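Local coordinates for pullulanase (Bacillus acidopullulyticus, PDB 2WAN), which hydrolyses alpha-1,6-glucosidic linkages in pullulan and related branched starch polysaccharides, at residues N495-T500 with E518-T523. Numbering follows the deposited sequence.
Sequences NSIDET and EGAYAT
Two buried glutamates, Glu499 and Glu518, come together here, with Glu499 OE2 4.3 Å from Glu518 OE2. Each carboxylate has other partners that would probably offset the repulsion. Glu499 OE2 forms a salt bridge to Arg530 of helix 529-543, and its OE1 accepts from the backbone N of Asn402. Past CG the Glu499 side chain runs straight (chi2 180°), which carries OE2 across to Gly519. There it lies 3.3 Å from Gly519 CA, on the side where a CB would stand. Gly519 N also gives Glu499 OE2 a weak, bent hydrogen bond of 3.3 Å. Gly519 N also donates to Glu493 OE1, outside the two segments.

The Glu518 side chain is kinked at chi2 (60°), and its OE2 accepts from Ala520 N, two residues on, at 3.3 Å, on the anti side and 33° out of the carboxylate plane. Its OE1 accepts a hydrogen bond from the backbone N of Phe494, just before the first segment. A water bridges the segments, 2.7 Å from Ile497 O and 2.6 Å from Glu518 OE2. Beside this polar cluster is a small apolar patch. Ile497 CG2 meets Ala520 CB at 3.8 Å, and CD1 of the same isoleucine also borders that methyl.

Within 495-500, Asp498 OD1 accepts from both Thr500 N and Thr500 OG1, on one face of its carboxylate. The bond from Thr500 N closes an Asx turn. The whole contact is loop-to-loop packing within the long connection from barrel strand 485-488 to helix 529-543, a beta-alpha loop of the (beta/alpha)8 barrel of the alpha-amylase family.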
ATOM      1  N   ASN A 495       4.495 -18.091  -1.406  1.00 12.00           N
ATOM      2  CA  ASN A 495       4.497 -19.411  -0.771  1.00 14.02           C
ATOM      3  C   ASN A 495       3.468 -20.416  -1.302  1.00 14.91           C
ATOM      4  O   ASN A 495       3.653 -21.636  -1.164  1.00 15.77           O
ATOM      5  CB  ASN A 495       4.331 -19.224   0.749  1.00 14.77           C
ATOM      6  CG  ASN A 495       4.541 -20.514   1.524  1.00 17.47           C
ATOM      7  OD1 ASN A 495       5.665 -21.038   1.603  1.00 16.92           O
ATOM      8  ND2 ASN A 495       3.450 -21.057   2.071  1.00 15.60           N
ATOM      9  N   SER A 496       2.389 -19.917  -1.922  1.00 14.90           N
ATOM     10  CA  SER A 496       1.185 -20.728  -2.172  1.00 17.24           C
ATOM     11  C   SER A 496       1.326 -21.768  -3.285  1.00 18.24           C
ATOM     12  O   SER A 496       0.525 -22.710  -3.381  1.00 20.29           O
ATOM     13  CB  SER A 496      -0.027 -19.821  -2.425  1.00 18.61           C
ATOM     14  OG  SER A 496       0.294 -18.776  -3.338  1.00 19.24           O
ATOM     15  N   ILE A 497       2.357 -21.622  -4.111  1.00 13.45           N
ATOM     16  CA  ILE A 497       2.612 -22.590  -5.166  1.00 13.14           C
ATOM     17  C   ILE A 497       3.861 -23.400  -4.820  1.00 15.38           C
ATOM     18  O   ILE A 497       4.934 -22.841  -4.571  1.00 14.59           O
ATOM     19  CB  ILE A 497       2.771 -21.912  -6.568  1.00 11.11           C
ATOM     20  CG1 ILE A 497       1.465 -21.178  -6.951  1.00 13.09           C
ATOM     21  CG2 ILE A 497       3.233 -22.961  -7.642  1.00 15.25           C
ATOM     22  CD1 ILE A 497       1.512 -20.478  -8.327  1.00 14.62           C
ATOM     23  N   ASP A 498       3.691 -24.715  -4.760  1.00 15.85           N
ATOM     24  CA  ASP A 498       4.802 -25.648  -4.628  1.00 14.02           C
ATOM     25  C   ASP A 498       5.485 -25.689  -5.988  1.00 13.51           C
ATOM     26  O   ASP A 498       4.866 -26.046  -6.973  1.00 15.46           O
ATOM     27  CB  ASP A 498       4.243 -27.029  -4.227  1.00 16.72           C
ATOM     28  CG  ASP A 498       5.297 -28.143  -4.189  1.00 21.16           C
ATOM     29  OD1 ASP A 498       6.449 -28.005  -4.665  1.00 19.62           O
ATOM     30  OD2 ASP A 498       4.934 -29.215  -3.669  1.00 24.08           O
ATOM     31  N   GLU A 499       6.762 -25.303  -6.037  1.00 14.53           N
ATOM     32  CA  GLU A 499       7.500 -25.245  -7.308  1.00 14.09           C
ATOM     33  C   GLU A 499       7.706 -26.583  -8.000  1.00 15.43           C
ATOM     34  O   GLU A 499       8.107 -26.616  -9.169  1.00 14.90           O
ATOM     35  CB  GLU A 499       8.837 -24.525  -7.130  1.00 13.92           C
ATOM     36  CG  GLU A 499       8.658 -23.013  -6.899  1.00 15.77           C
ATOM     37  CD  GLU A 499       9.978 -22.265  -6.708  1.00 14.51           C
ATOM     38  OE1 GLU A 499      11.032 -22.909  -6.458  1.00 13.25           O
ATOM     39  OE2 GLU A 499       9.963 -21.010  -6.792  1.00 12.81           O
ATOM     40  N   THR A 500       7.460 -27.689  -7.287  1.00 15.69           N
ATOM     41  CA  THR A 500       7.487 -29.004  -7.937  1.00 17.38           C
ATOM     42  C   THR A 500       6.150 -29.302  -8.612  1.00 19.60           C
ATOM     43  O   THR A 500       6.043 -30.278  -9.365  1.00 20.53           O
ATOM     44  CB  THR A 500       7.842 -30.180  -6.959  1.00 17.28           C
ATOM     45  OG1 THR A 500       6.786 -30.359  -6.010  1.00 15.72           O
ATOM     46  CG2 THR A 500       9.148 -29.916  -6.233  1.00 17.75           C
ATOM     47  N   GLU A 518       9.287 -15.266  -8.909  1.00  8.09           N
ATOM     48  CA  GLU A 518       8.475 -16.474  -8.748  1.00  9.48           C
ATOM     49  C   GLU A 518       8.909 -17.611  -9.689  1.00  9.89           C
ATOM     50  O   GLU A 518       8.968 -17.433 -10.911  1.00 10.80           O
ATOM     51  CB  GLU A 518       6.992 -16.153  -8.939  1.00  9.12           C
ATOM     52  CG  GLU A 518       6.099 -17.413  -8.914  1.00 11.50           C
ATOM     53  CD  GLU A 518       6.185 -18.194  -7.612  1.00 10.83           C
ATOM     54  OE1 GLU A 518       6.385 -17.574  -6.547  1.00 12.40           O
ATOM     55  OE2 GLU A 518       6.021 -19.461  -7.635  1.00 11.99           O
ATOM     56  N   GLY A 519       9.161 -18.787  -9.112  1.00 10.18           N
ATOM     57  CA  GLY A 519       9.663 -19.932  -9.881  1.00 10.96           C
ATOM     58  C   GLY A 519       8.655 -20.557 -10.819  1.00 11.91           C
ATOM     59  O   GLY A 519       9.011 -21.051 -11.898  1.00 10.66           O
ATOM     60  N   ALA A 520       7.384 -20.534 -10.415  1.00 11.58           N
ATOM     61  CA  ALA A 520       6.313 -21.197 -11.184  1.00 10.39           C
ATOM     62  C   ALA A 520       6.195 -20.627 -12.605  1.00 12.80           C
ATOM     63  O   ALA A 520       5.782 -21.333 -13.517  1.00 12.07           O
ATOM     64  CB  ALA A 520       4.951 -21.095 -10.446  1.00  9.93           C
ATOM     65  N   TYR A 521       6.597 -19.367 -12.790  1.00 10.62           N
ATOM     66  CA  TYR A 521       6.510 -18.724 -14.112  1.00  9.92           C
ATOM     67  C   TYR A 521       7.783 -18.878 -14.954  1.00 11.06           C
ATOM     68  O   TYR A 521       7.827 -18.405 -16.089  1.00 10.91           O
ATOM     69  CB  TYR A 521       6.138 -17.226 -13.952  1.00  9.07           C
ATOM     70  CG  TYR A 521       4.931 -16.967 -13.073  1.00 11.41           C
ATOM     71  CD1 TYR A 521       3.811 -17.808 -13.131  1.00 10.75           C
ATOM     72  CD2 TYR A 521       4.896 -15.875 -12.193  1.00  9.69           C
ATOM     73  CE1 TYR A 521       2.685 -17.589 -12.308  1.00 11.91           C
ATOM     74  CE2 TYR A 521       3.765 -15.643 -11.357  1.00  8.79           C
ATOM     75  CZ  TYR A 521       2.668 -16.515 -11.443  1.00 10.28           C
ATOM     76  OH  TYR A 521       1.564 -16.309 -10.651  1.00 12.64           O
ATOM     77  N   ALA A 522       8.811 -19.541 -14.398  1.00 10.07           N
ATOM     78  CA  ALA A 522      10.031 -19.864 -15.147  1.00  9.97           C
ATOM     79  C   ALA A 522       9.892 -21.232 -15.796  1.00  8.70           C
ATOM     80  O   ALA A 522       9.086 -22.051 -15.333  1.00 11.04           O
ATOM     81  CB  ALA A 522      11.236 -19.859 -14.208  1.00 10.18           C
ATOM     82  N   THR A 523      10.696 -21.497 -16.837  1.00  8.79           N
ATOM     83  CA  THR A 523      10.678 -22.812 -17.479  1.00  8.44           C
ATOM     84  C   THR A 523      11.199 -23.918 -16.539  1.00 11.05           C
ATOM     85  O   THR A 523      10.894 -25.106 -16.715  1.00 12.57           O
ATOM     86  CB  THR A 523      11.441 -22.845 -18.825  1.00 10.35           C
ATOM     87  OG1 THR A 523      12.824 -22.527 -18.617  1.00 12.00           O
ATOM     88  CG2 THR A 523      10.822 -21.865 -19.820  1.00 12.07           C
TER
HETATM   89  O   HOH W   1       6.084 -20.504  -5.281  1.00 15.86           O